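Long-range contacts in 3-hydroxyisobutyryl-CoA hydrolase (Mycobacterium thermoresistibile, PDB 4HDT), which probably hydrolyses 3-hydroxyisobutyryl-CoA to free 3-hydroxyisobutyrate and coenzyme A, as a member of the crotonase superfamily: residues V132-K137 / D187-H192; A56-G61 / V109-G114; G17-L22 / A201-G206; G177-V182 / A220-E225; T136-P141 / A173-A178. One frame throughout, in Å; residues are numbered along the deposited sequence. Where two conformers were deposited one is given.

Interaction 1 of 5, residues V132-K137 / D187-H192; sequences VTDTTK and DHYVPH. With ZN (zinc ion), chain C.
With CG of Tyr189 anti to its own backbone N (chi1 172°), the phenol ring lies along the turn from Thr133 to Asp134, CE1 reaching Thr133 C at 3.6 Å and the hydroxyl ending beside Asp134 CB. Asp134, its chi1 of 52° setting CG between N and the carbonyl carbon, sends its carboxylate across Pro191 at about a right angle to the start of His192. There Asp134 OD1 accepts from His192 N at 2.9 Å, the donor standing 35° above the carboxylate plane. Aspartate suits this turn because its short side chain can take up an amide of the neighbouring loop. Earlier along the pair, Val132 and Tyr189 form a parallel bridge: Val132 N donates to His188 O (2.9 Å), and Val190 N to Val132 O. Thr133 then lays CB against Val190 O at 3.1 Å, while its OG1 accepts from Thr135 N in an ST turn and bonds to Asp113 outside the pair. Thr135 supplies a methyl to His192, CG2 lying 3.8 Å from His192 CB. The imidazole is held at both nitrogens: ND1 by Asp113, and NE2 by the zinc ion at 2.0 Å, which Glu64 and a water also bind. Histidine fits here because one flat ring can bind metal on one nitrogen and a carboxylate on the other. Such a carboxylate-histidine-zinc relay would be expected to fix the ring's rotation and to make NE2 a stronger electron donor, while the Asp134 bond steadies the backbone from which the ligand springs.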
# COMPACT_ATOMS: atom_id res chain seq x y z
N VAL A 132 -9.13 -3.53 10.55
CA VAL A 132 -9.15 -2.07 10.51
C VAL A 132 -10.05 -1.55 11.61
O VAL A 132 -10.77 -2.32 12.25
CB VAL A 132 -9.59 -1.51 9.14
CG1 VAL A 132 -8.51 -1.72 8.07
CG2 VAL A 132 -10.89 -2.16 8.69
N THR A 133 -9.97 -0.24 11.88
CA THR A 133 -10.68 0.33 13.01
C THR A 133 -11.42 1.59 12.59
O THR A 133 -11.39 1.97 11.41
CB THR A 133 -9.70 0.76 14.14
OG1 THR A 133 -8.97 1.95 13.71
CG2 THR A 133 -8.71 -0.34 14.48
N ASP A 134 -12.03 2.27 13.55
CA ASP A 134 -12.71 3.51 13.27
C ASP A 134 -11.78 4.71 13.05
O ASP A 134 -12.27 5.82 12.76
CB ASP A 134 -13.76 3.82 14.33
CG ASP A 134 -13.23 3.78 15.74
OD1 ASP A 134 -12.08 3.34 15.93
OD2 ASP A 134 -13.98 4.18 16.67
N THR A 135 -10.47 4.52 13.26
CA THR A 135 -9.50 5.60 13.00
C THR A 135 -8.69 5.34 11.76
O THR A 135 -7.84 6.16 11.38
CB THR A 135 -8.52 5.80 14.18
OG1 THR A 135 -7.69 4.62 14.28
CG2 THR A 135 -9.31 6.04 15.48
N THR A 136 -8.86 4.15 11.14
CA THR A 136 -8.10 3.84 9.93
C THR A 136 -8.21 4.92 8.85
O THR A 136 -9.34 5.35 8.49
CB THR A 136 -8.53 2.46 9.38
OG1 THR A 136 -8.28 1.46 10.40
CG2 THR A 136 -7.82 2.12 8.06
N LYS A 137 -7.05 5.38 8.38
CA LYS A 137 -6.92 6.29 7.23
C LYS A 137 -5.92 5.63 6.32
O LYS A 137 -4.69 5.72 6.53
CB LYS A 137 -6.51 7.71 7.68
CG LYS A 137 -7.62 8.32 8.54
CD LYS A 137 -7.38 9.76 8.92
CE LYS A 137 -8.52 10.30 9.78
NZ LYS A 137 -8.50 9.78 11.20
N ASP A 187 -10.47 -7.26 6.20
CA ASP A 187 -11.46 -8.31 6.47
C ASP A 187 -12.44 -7.95 7.63
O ASP A 187 -13.62 -8.31 7.57
CB ASP A 187 -10.73 -9.59 6.83
CG ASP A 187 -9.74 -10.05 5.75
OD1 ASP A 187 -10.21 -10.26 4.57
OD2 ASP A 187 -8.54 -10.24 6.09
N HIS A 188 -11.92 -7.36 8.71
CA HIS A 188 -12.65 -7.24 9.98
C HIS A 188 -12.48 -5.82 10.54
O HIS A 188 -11.46 -5.17 10.30
CB HIS A 188 -12.13 -8.21 11.02
CG HIS A 188 -12.06 -9.64 10.54
ND1 HIS A 188 -13.18 -10.39 10.34
CD2 HIS A 188 -11.01 -10.41 10.20
CE1 HIS A 188 -12.83 -11.59 9.90
NE2 HIS A 188 -11.51 -11.63 9.80
N TYR A 189 -13.51 -5.40 11.25
CA TYR A 189 -13.58 -4.05 11.86
C TYR A 189 -13.68 -4.15 13.38
O TYR A 189 -14.55 -4.86 13.91
CB TYR A 189 -14.77 -3.31 11.30
CG TYR A 189 -15.08 -2.00 11.97
CD1 TYR A 189 -14.46 -0.82 11.56
CD2 TYR A 189 -15.99 -1.95 13.00
CE1 TYR A 189 -14.80 0.38 12.18
CE2 TYR A 189 -16.31 -0.79 13.63
CZ TYR A 189 -15.72 0.37 13.21
OH TYR A 189 -16.08 1.51 13.88
N VAL A 190 -12.77 -3.46 14.09
CA VAL A 190 -12.70 -3.47 15.54
C VAL A 190 -12.46 -2.00 15.94
O VAL A 190 -11.47 -1.43 15.47
CB VAL A 190 -11.53 -4.33 16.10
CG1 VAL A 190 -11.42 -4.23 17.62
CG2 VAL A 190 -11.69 -5.81 15.76
N PRO A 191 -13.33 -1.39 16.77
CA PRO A 191 -13.06 0.00 17.22
C PRO A 191 -11.70 0.17 17.90
O PRO A 191 -11.21 -0.72 18.55
CB PRO A 191 -14.24 0.30 18.17
CG PRO A 191 -15.29 -0.71 17.88
CD PRO A 191 -14.59 -1.92 17.33
N HIS A 192 -11.07 1.34 17.72
CA HIS A 192 -9.69 1.60 18.19
C HIS A 192 -9.38 1.30 19.69
O HIS A 192 -8.26 0.85 20.06
CB HIS A 192 -9.34 3.05 17.88
CG HIS A 192 -8.00 3.44 18.40
ND1 HIS A 192 -6.87 3.41 17.62
CD2 HIS A 192 -7.60 3.77 19.65
CE1 HIS A 192 -5.83 3.77 18.35
NE2 HIS A 192 -6.25 3.96 19.59
ZN ZN C . -5.06 4.18 21.22
O HOH W 1 -4.31 2.30 21.42

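Interaction 2 of 5, residues A56-G61 / V109-G114; sequences AVLLTG and VSIMDG
Leu58 and Val109 meet at the heart of this parallel strand pair, Leu58 CD1 lying 3.6 Å from Val109 CG1. The two side chains share one face of the sheet, and because Leu58 has CG anti to its backbone N (chi1 167°), CD1 is carried over toward the neighbouring strand, where it also comes 3.9 Å from Ile111 CG1. On that same side Thr60 lies beside Ile111 and points the same way, its CG2 methyl 3.5 Å from Ile111 CG1; a beta-branched residue suits a strand here, offering a methyl to the neighbour while its hydroxyl makes a weak bond to Thr23. Beneath these side chains runs the backbone ladder. Val109 N donates to Val57 O, Leu59 N to Val109 O at 2.8 Å and nearly straight (174°), and Ile111 N to Leu59 O. Where the strands part, a water continues the ladder, accepting from Gly61 N at 3.1 Å and donating to Ile111 O. Farther out, helix 195-205 covers Leu58 and Ile111 through Thr199, Ile195 and Phe198. The other face carries Leu59 and Ser110; the buried serine OG is satisfied by Gly124 O. The pair lies within the mixed, mostly parallel sheet of this crotonase-like domain. With backbone groups paired here and with strand 19-24 and aliphatic carbon packed above them, the joint can remain buried without stranding polarity, and beyond Met112 the chain carries Asp113 toward zinc-binding His192.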
# COMPACT_ATOMS: atom_id res chain seq x y z
N ALA A 56 0.68 -18.47 15.03
CA ALA A 56 0.17 -17.32 14.30
C ALA A 56 1.15 -16.16 14.47
O ALA A 56 2.03 -16.19 15.35
CB ALA A 56 -1.21 -16.92 14.82
N VAL A 57 0.99 -15.16 13.62
CA VAL A 57 1.82 -13.94 13.67
C VAL A 57 0.88 -12.75 13.84
O VAL A 57 -0.17 -12.73 13.23
CB VAL A 57 2.63 -13.78 12.39
CG1 VAL A 57 3.33 -12.42 12.37
CG2 VAL A 57 3.65 -14.92 12.25
N LEU A 58 1.27 -11.72 14.60
CA LEU A 58 0.46 -10.52 14.79
C LEU A 58 1.35 -9.30 14.57
O LEU A 58 2.37 -9.15 15.25
CB LEU A 58 -0.11 -10.50 16.19
CG LEU A 58 -0.74 -9.23 16.73
CD1 LEU A 58 -2.08 -9.08 16.08
CD2 LEU A 58 -0.89 -9.27 18.24
N LEU A 59 0.94 -8.47 13.62
CA LEU A 59 1.67 -7.25 13.27
C LEU A 59 0.91 -6.08 13.84
O LEU A 59 -0.29 -5.90 13.54
CB LEU A 59 1.79 -7.10 11.75
CG LEU A 59 2.42 -5.78 11.27
CD1 LEU A 59 3.91 -5.67 11.64
CD2 LEU A 59 2.19 -5.51 9.79
N THR A 60 1.61 -5.27 14.64
CA THR A 60 1.06 -4.01 15.14
C THR A 60 2.13 -2.92 15.03
O THR A 60 3.26 -3.18 14.66
CB THR A 60 0.59 -4.08 16.61
OG1 THR A 60 1.72 -4.28 17.48
CG2 THR A 60 -0.34 -5.17 16.85
N GLY A 61 1.74 -1.68 15.28
CA GLY A 61 2.65 -0.53 15.33
C GLY A 61 2.62 0.17 16.67
O GLY A 61 1.57 0.24 17.33
N VAL A 109 -2.13 -11.84 11.35
CA VAL A 109 -3.11 -10.86 11.79
C VAL A 109 -2.47 -9.49 11.70
O VAL A 109 -1.40 -9.26 12.26
CB VAL A 109 -3.54 -11.13 13.25
CG1 VAL A 109 -4.54 -10.11 13.72
CG2 VAL A 109 -4.04 -12.57 13.44
N SER A 110 -3.08 -8.57 10.97
CA SER A 110 -2.49 -7.22 10.88
C SER A 110 -3.45 -6.23 11.47
O SER A 110 -4.68 -6.31 11.25
CB SER A 110 -2.15 -6.84 9.49
OG SER A 110 -3.29 -6.92 8.66
N ILE A 111 -2.91 -5.34 12.31
CA ILE A 111 -3.71 -4.30 12.96
C ILE A 111 -3.50 -2.97 12.25
O ILE A 111 -2.64 -2.17 12.60
CB ILE A 111 -3.41 -4.15 14.47
CG1 ILE A 111 -3.43 -5.51 15.19
CG2 ILE A 111 -4.36 -3.14 15.11
CD1 ILE A 111 -4.74 -6.22 15.14
N MET A 112 -4.31 -2.77 11.21
CA MET A 112 -4.19 -1.61 10.33
C MET A 112 -5.07 -0.49 10.90
O MET A 112 -6.03 -0.01 10.31
CB MET A 112 -4.58 -2.04 8.90
CG MET A 112 -3.53 -2.94 8.25
SD MET A 112 -3.83 -3.27 6.51
CE MET A 112 -5.19 -4.39 6.71
N ASP A 113 -4.63 -0.03 12.06
CA ASP A 113 -5.25 1.05 12.83
C ASP A 113 -4.64 2.37 12.41
O ASP A 113 -3.51 2.45 11.95
CB ASP A 113 -4.93 0.76 14.29
CG ASP A 113 -5.43 1.81 15.22
OD1 ASP A 113 -6.57 2.23 15.16
OD2 ASP A 113 -4.62 2.20 16.08
N GLY A 114 -5.43 3.43 12.47
CA GLY A 114 -4.91 4.76 12.18
C GLY A 114 -4.33 4.92 10.79
O GLY A 114 -4.81 4.34 9.81
O HOH W 2 -1.33 -1.32 14.99

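Interaction 3 of 5, residues G17-L22 / A201-G206; sequences GGVGLL and AVIADG
Val19 and Leu21 of strand 19-24 pack against the last turn of helix 195-205; its piece 201-205 runs nearly antiparallel to strand piece 19-22 (161°), with the axes of these two pieces 9.6 Å apart. The denser part is aliphatic. Leu21 meets Ile203 at about a right angle, its CD2 coming 4.0 Å from Ile203 CD1. Val19 CG2, placed beside its backbone N by a chi1 of -175°, rests over the helix backbone, 4.1 Å from Ile203 CA, and lies 4.3 Å from Val202 CG1. Beta-branched and leucine side chains suit this junction: they rise from alternate positions of the strand and fill the space toward the helix without polar cost. Leu58 of the adjoining strand packs on both Val19 and Leu21, continuing the layer across the sheet.

The other side is looser and faces solvent. Gly17 is exposed; with no side chain, it can bring its CA to 3.6 Å from Ile203 O, and it holds a positive phi. A water sits between the segments, 2.8 Å from Gly17 O and 2.9 Å from Val202 O, in reach of more acceptors than it has protons to give. No direct polar bond joins the two segments, so cohesion comes from hydrophobic contact, with the solvent edge carried by water. The helix end is therefore held against the sheet by apolar packing, which is not strongly directional, while water can reach the carbonyl of Val202.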
# COMPACT_ATOMS: atom_id res chain seq x y z
N GLY A 17 2.02 -16.60 24.01
CA GLY A 17 0.81 -17.39 23.77
C GLY A 17 0.79 -18.09 22.44
O GLY A 17 -0.25 -18.27 21.86
N GLY A 18 1.96 -18.46 21.94
CA GLY A 18 2.05 -19.08 20.66
C GLY A 18 1.94 -18.12 19.48
O GLY A 18 1.94 -18.55 18.35
N VAL A 19 1.91 -16.82 19.76
CA VAL A 19 1.81 -15.79 18.72
C VAL A 19 3.14 -15.06 18.57
O VAL A 19 3.68 -14.52 19.54
CB VAL A 19 0.71 -14.78 19.05
CG1 VAL A 19 0.52 -13.77 17.91
CG2 VAL A 19 -0.57 -15.49 19.36
N GLY A 20 3.68 -15.09 17.36
CA GLY A 20 4.82 -14.29 16.98
C GLY A 20 4.40 -12.83 16.80
O GLY A 20 3.60 -12.51 15.93
N LEU A 21 4.98 -11.96 17.62
CA LEU A 21 4.60 -10.54 17.66
C LEU A 21 5.66 -9.72 16.95
O LEU A 21 6.86 -9.79 17.29
CB LEU A 21 4.44 -10.08 19.11
CG LEU A 21 3.52 -10.93 19.96
CD1 LEU A 21 3.73 -10.62 21.43
CD2 LEU A 21 2.08 -10.74 19.53
N LEU A 22 5.23 -8.96 15.97
CA LEU A 22 6.07 -8.00 15.28
C LEU A 22 5.46 -6.64 15.53
O LEU A 22 4.37 -6.38 15.05
CB LEU A 22 6.12 -8.31 13.78
CG LEU A 22 6.77 -9.65 13.44
CD1 LEU A 22 6.57 -9.97 11.97
CD2 LEU A 22 8.25 -9.59 13.81
N ALA A 201 -6.63 -10.67 23.46
CA ALA A 201 -7.46 -11.89 23.26
C ALA A 201 -6.87 -12.84 22.22
O ALA A 201 -7.00 -14.05 22.35
CB ALA A 201 -8.90 -11.53 22.90
N VAL A 202 -6.22 -12.30 21.18
CA VAL A 202 -5.53 -13.13 20.18
C VAL A 202 -4.45 -13.94 20.88
O VAL A 202 -4.29 -15.14 20.67
CB VAL A 202 -4.87 -12.27 19.06
CG1 VAL A 202 -3.99 -13.12 18.15
CG2 VAL A 202 -5.92 -11.53 18.25
N ILE A 203 -3.73 -13.27 21.77
CA ILE A 203 -2.64 -13.90 22.48
C ILE A 203 -3.15 -14.93 23.51
O ILE A 203 -2.52 -15.97 23.72
CB ILE A 203 -1.77 -12.83 23.17
CG1 ILE A 203 -1.02 -12.00 22.11
CG2 ILE A 203 -0.78 -13.45 24.15
CD1 ILE A 203 -0.45 -10.69 22.63
N ALA A 204 -4.28 -14.64 24.13
CA ALA A 204 -4.77 -15.46 25.24
C ALA A 204 -5.73 -16.55 24.78
O ALA A 204 -5.63 -17.69 25.23
CB ALA A 204 -5.43 -14.56 26.27
N ASP A 205 -6.64 -16.20 23.87
CA ASP A 205 -7.76 -17.09 23.47
C ASP A 205 -7.73 -17.52 21.99
O ASP A 205 -8.47 -18.42 21.59
CB ASP A 205 -9.09 -16.38 23.75
CG ASP A 205 -9.14 -15.75 25.13
OD1 ASP A 205 -8.75 -16.46 26.08
OD2 ASP A 205 -9.54 -14.56 25.25
N GLY A 206 -6.89 -16.87 21.18
CA GLY A 206 -6.80 -17.18 19.74
C GLY A 206 -7.60 -16.24 18.86
O GLY A 206 -8.49 -15.51 19.31
O HOH W 3 -2.83 -17.61 21.11

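Interaction 4 of 5, residues G177-V182 / A220-E225; sequences GADAIV and ASPLAE
Ala220 opens the second segment, its carbonyl O lying 4.0 Å from Ala178 CB, where that small methyl lets the loop come close to the helix. Ser221 follows as the N-cap of a short, weakly bonded helix at about 222-225. Its OG, anti to the backbone N (chi1 163°), does two things: it accepts from Ala224 N at 3.0 Å and donates to Asp179 OD1 at 2.6 Å, on the anti lone pair of that oxygen. Serine fits because one hydroxyl can cap and donate together, and its CB also meets Val182 CG2 at 3.7 Å. Pro222 suits a first helical turn, having no N-H to leave unpaired; its CD lies 3.1 Å from Asp179 OD1. Next, Leu223 N gives the same oxygen a second bond, 2.9 Å, from 46° above the carboxylate plane, while Leu223 CB packs against Asp179 CG. Ala224 adds a methyl near Val182 CG1. Asp179 thus receives both donors on OD1, and OD2 accepts from Ser176 N, so this buried carboxylate bridges two helix starts, whose dipoles would be expected to favour its negative charge. Helix 164-171 reaches the edge of the contact, Leu164 on Val182 and His167 on Leu223, while Phe175 covers Leu223.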
# COMPACT_ATOMS: atom_id res chain seq x y z
N GLY A 177 -11.67 2.59 7.27
CA GLY A 177 -11.70 1.15 7.54
C GLY A 177 -12.82 0.45 6.80
O GLY A 177 -12.60 -0.59 6.18
N ALA A 178 -14.01 1.03 6.81
CA ALA A 178 -15.16 0.39 6.16
C ALA A 178 -14.91 0.34 4.65
O ALA A 178 -15.23 -0.67 4.00
CB ALA A 178 -16.44 1.17 6.47
N ASP A 179 -14.34 1.40 4.11
CA ASP A 179 -13.99 1.47 2.69
C ASP A 179 -12.97 0.38 2.40
O ASP A 179 -13.01 -0.26 1.37
CB ASP A 179 -13.36 2.81 2.32
CG ASP A 179 -14.28 4.01 2.48
OD1 ASP A 179 -15.53 3.85 2.36
OD2 ASP A 179 -13.74 5.13 2.70
N ALA A 180 -11.97 0.23 3.28
CA ALA A 180 -10.93 -0.79 3.05
C ALA A 180 -11.51 -2.18 2.97
O ALA A 180 -11.06 -3.01 2.14
CB ALA A 180 -9.87 -0.71 4.15
N ILE A 181 -12.50 -2.48 3.80
CA ILE A 181 -13.15 -3.80 3.74
C ILE A 181 -13.90 -3.93 2.40
O ILE A 181 -13.80 -4.96 1.71
CB ILE A 181 -14.07 -4.01 4.94
CG1 ILE A 181 -13.20 -4.05 6.23
CG2 ILE A 181 -14.91 -5.28 4.80
CD1 ILE A 181 -14.03 -4.00 7.50
N VAL A 182 -14.62 -2.89 1.99
CA VAL A 182 -15.32 -2.92 0.70
C VAL A 182 -14.32 -3.15 -0.48
O VAL A 182 -14.61 -3.90 -1.41
CB VAL A 182 -16.15 -1.61 0.52
CG1 VAL A 182 -16.47 -1.35 -0.95
CG2 VAL A 182 -17.38 -1.66 1.40
N ALA A 220 -21.27 2.33 7.53
CA ALA A 220 -21.41 2.68 6.13
C ALA A 220 -20.09 3.13 5.50
O ALA A 220 -19.33 3.89 6.09
CB ALA A 220 -22.43 3.80 6.02
N SER A 221 -19.80 2.60 4.31
CA SER A 221 -18.64 2.96 3.49
C SER A 221 -19.00 4.15 2.58
O SER A 221 -19.80 4.03 1.67
CB SER A 221 -18.17 1.77 2.65
OG SER A 221 -17.32 2.13 1.56
N PRO A 222 -18.40 5.32 2.82
CA PRO A 222 -18.67 6.40 1.87
C PRO A 222 -18.15 6.09 0.48
O PRO A 222 -18.74 6.50 -0.51
CB PRO A 222 -17.92 7.60 2.47
CG PRO A 222 -17.56 7.21 3.86
CD PRO A 222 -17.46 5.74 3.88
N LEU A 223 -17.06 5.34 0.36
CA LEU A 223 -16.61 5.00 -0.96
C LEU A 223 -17.63 4.16 -1.73
O LEU A 223 -17.85 4.37 -2.94
CB LEU A 223 -15.24 4.29 -0.90
CG LEU A 223 -14.28 4.58 -2.02
CD1 LEU A 223 -14.15 6.05 -2.33
CD2 LEU A 223 -12.91 4.03 -1.60
N ALA A 224 -18.22 3.17 -1.08
CA ALA A 224 -19.27 2.36 -1.68
C ALA A 224 -20.43 3.21 -2.19
O ALA A 224 -20.96 2.94 -3.25
CB ALA A 224 -19.77 1.28 -0.73
N GLU A 225 -20.80 4.22 -1.43
CA GLU A 225 -21.87 5.11 -1.88
C GLU A 225 -21.49 5.95 -3.11
O GLU A 225 -22.40 6.45 -3.79
CB GLU A 225 -22.28 6.03 -0.74
CG GLU A 225 -22.88 5.26 0.42
CD GLU A 225 -23.55 6.15 1.45
OE1 GLU A 225 -23.64 7.37 1.23
OE2 GLU A 225 -23.99 5.61 2.50

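Interaction 5 of 5, residues T136-P141 / A173-A178; sequences TKMAMP and APFSGA
Met138 and Phe175 form a single antiparallel hydrogen-bonded bridge, Met138 N donating to Phe175 O at 2.9 Å and Phe175 N to Met138 O at 2.7 Å, both in the carbonyl planes, while the segments run in nearly opposing directions. The phenylalanine chi1 of 51° folds its ring back over this bridge, so that Met138 O sits over one ring face, 3.3 Å from CD2 of Phe175. Met138 CB lies over the same face, 4.1 Å from the ring centroid. Its CG is anti to the backbone N (chi1 -171°), which sends the thioether alongside the ring in an oblique Met-aromatic contact, SD 3.7 Å from Phe175 CE1. Methionine suits this buried place because its flexible, polarisable chain can follow an aromatic surface; Ala180 of helix 177-183 touches both side chains. Next along the strand, a small residue lets the chains come close: Ala139 CB lies 3.7 Å from Pro174 CA. Thr136 packs its CB 3.8 Å from Gly177 N, at the start of that helix. Beyond the bridge, a water accepts from Met140 N and donates to Ala173 O, extending the pairing by one step. Strand 137-139 is thus flanked on one edge by strand 115-117, while on the other an isolated antiparallel bridge pairs it with the extended lead-in to helix 177-183, N-capped by Ser176, in the crotonase-like fold.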
# COMPACT_ATOMS: atom_id res chain seq x y z
N THR A 136 -8.86 4.15 11.14
CA THR A 136 -8.10 3.84 9.93
C THR A 136 -8.21 4.92 8.85
O THR A 136 -9.34 5.35 8.49
CB THR A 136 -8.53 2.46 9.38
OG1 THR A 136 -8.28 1.46 10.40
CG2 THR A 136 -7.82 2.12 8.06
N LYS A 137 -7.05 5.38 8.38
CA LYS A 137 -6.92 6.29 7.23
C LYS A 137 -5.92 5.63 6.32
O LYS A 137 -4.69 5.72 6.53
CB LYS A 137 -6.51 7.71 7.68
CG LYS A 137 -7.62 8.32 8.54
CD LYS A 137 -7.38 9.76 8.92
CE LYS A 137 -8.52 10.30 9.78
NZ LYS A 137 -8.50 9.78 11.20
N MET A 138 -6.44 4.93 5.30
CA MET A 138 -5.62 4.09 4.42
C MET A 138 -5.50 4.74 3.07
O MET A 138 -6.44 5.33 2.57
CB MET A 138 -6.24 2.68 4.30
CG MET A 138 -5.35 1.66 3.59
SD MET A 138 -6.01 -0.03 3.60
CE MET A 138 -5.99 -0.47 5.31
N ALA A 139 -4.33 4.65 2.47
CA ALA A 139 -4.13 5.25 1.16
C ALA A 139 -2.96 4.65 0.43
O ALA A 139 -2.06 4.05 1.06
CB ALA A 139 -3.93 6.76 1.27
N MET A 140 -3.01 4.77 -0.90
CA MET A 140 -1.86 4.57 -1.78
C MET A 140 -1.59 5.90 -2.48
O MET A 140 -2.09 6.17 -3.57
CB MET A 140 -2.13 3.42 -2.78
CG MET A 140 -2.39 2.08 -2.09
SD MET A 140 -0.99 1.44 -1.16
CE MET A 140 0.23 1.14 -2.46
N PRO A 141 -0.82 6.78 -1.82
CA PRO A 141 -0.66 8.18 -2.25
C PRO A 141 0.54 8.48 -3.16
O PRO A 141 0.90 9.67 -3.37
CB PRO A 141 -0.46 8.85 -0.91
CG PRO A 141 0.42 7.89 -0.21
CD PRO A 141 -0.11 6.53 -0.56
N ALA A 173 -6.03 9.56 -2.51
CA ALA A 173 -6.73 10.03 -1.32
C ALA A 173 -6.93 8.92 -0.29
O ALA A 173 -7.12 7.75 -0.64
CB ALA A 173 -8.08 10.61 -1.70
N PRO A 174 -6.94 9.28 1.00
CA PRO A 174 -7.26 8.30 2.02
C PRO A 174 -8.71 7.82 2.01
O PRO A 174 -9.66 8.57 1.62
CB PRO A 174 -6.93 9.01 3.33
CG PRO A 174 -7.10 10.44 3.01
CD PRO A 174 -6.79 10.64 1.56
N PHE A 175 -8.88 6.59 2.47
CA PHE A 175 -10.20 5.96 2.65
C PHE A 175 -10.29 5.29 4.03
O PHE A 175 -9.26 5.09 4.70
CB PHE A 175 -10.51 4.99 1.48
CG PHE A 175 -9.44 3.96 1.16
CD1 PHE A 175 -9.41 2.73 1.81
CD2 PHE A 175 -8.49 4.24 0.18
CE1 PHE A 175 -8.45 1.78 1.47
CE2 PHE A 175 -7.51 3.31 -0.13
CZ PHE A 175 -7.50 2.07 0.52
N SER A 176 -11.50 5.01 4.50
CA SER A 176 -11.74 4.56 5.87
C SER A 176 -11.55 3.06 6.04
O SER A 176 -11.37 2.35 5.05
CB SER A 176 -13.16 4.93 6.29
OG SER A 176 -14.08 4.11 5.58
N GLY A 177 -11.67 2.59 7.27
CA GLY A 177 -11.70 1.15 7.54
C GLY A 177 -12.82 0.45 6.80
O GLY A 177 -12.60 -0.59 6.18
N ALA A 178 -14.01 1.03 6.81
CA ALA A 178 -15.16 0.39 6.16
C ALA A 178 -14.91 0.34 4.65
O ALA A 178 -15.23 -0.67 4.00
CB ALA A 178 -16.44 1.17 6.47
O HOH W 4 -5.37 6.02 -2.05

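In the fold
Interactions 1, 2 and 3 all reach the six-stranded mixed sheet: interaction 2 pairs strands 56-61 and 108-112, interaction 3 packs helix 195-205 on neighbouring strand 19-24, and interaction 1 adds the edge strand 188-189. Centres of 1 and 2 lie about 11 Å apart, joined through Met112 and Asp113. Interactions 4 and 5 share the start of helix 177-183, their centres about 10 Å apart, and interactions 1 and 5 share Thr136 and Lys137. Along the chain, interaction 2 closes before 1, 4 and 5 open, and interaction 3 spans all but the far end of 4. The contacts therefore tie sheet, zinc-binding loop and helical layer into one crotonase-like domain.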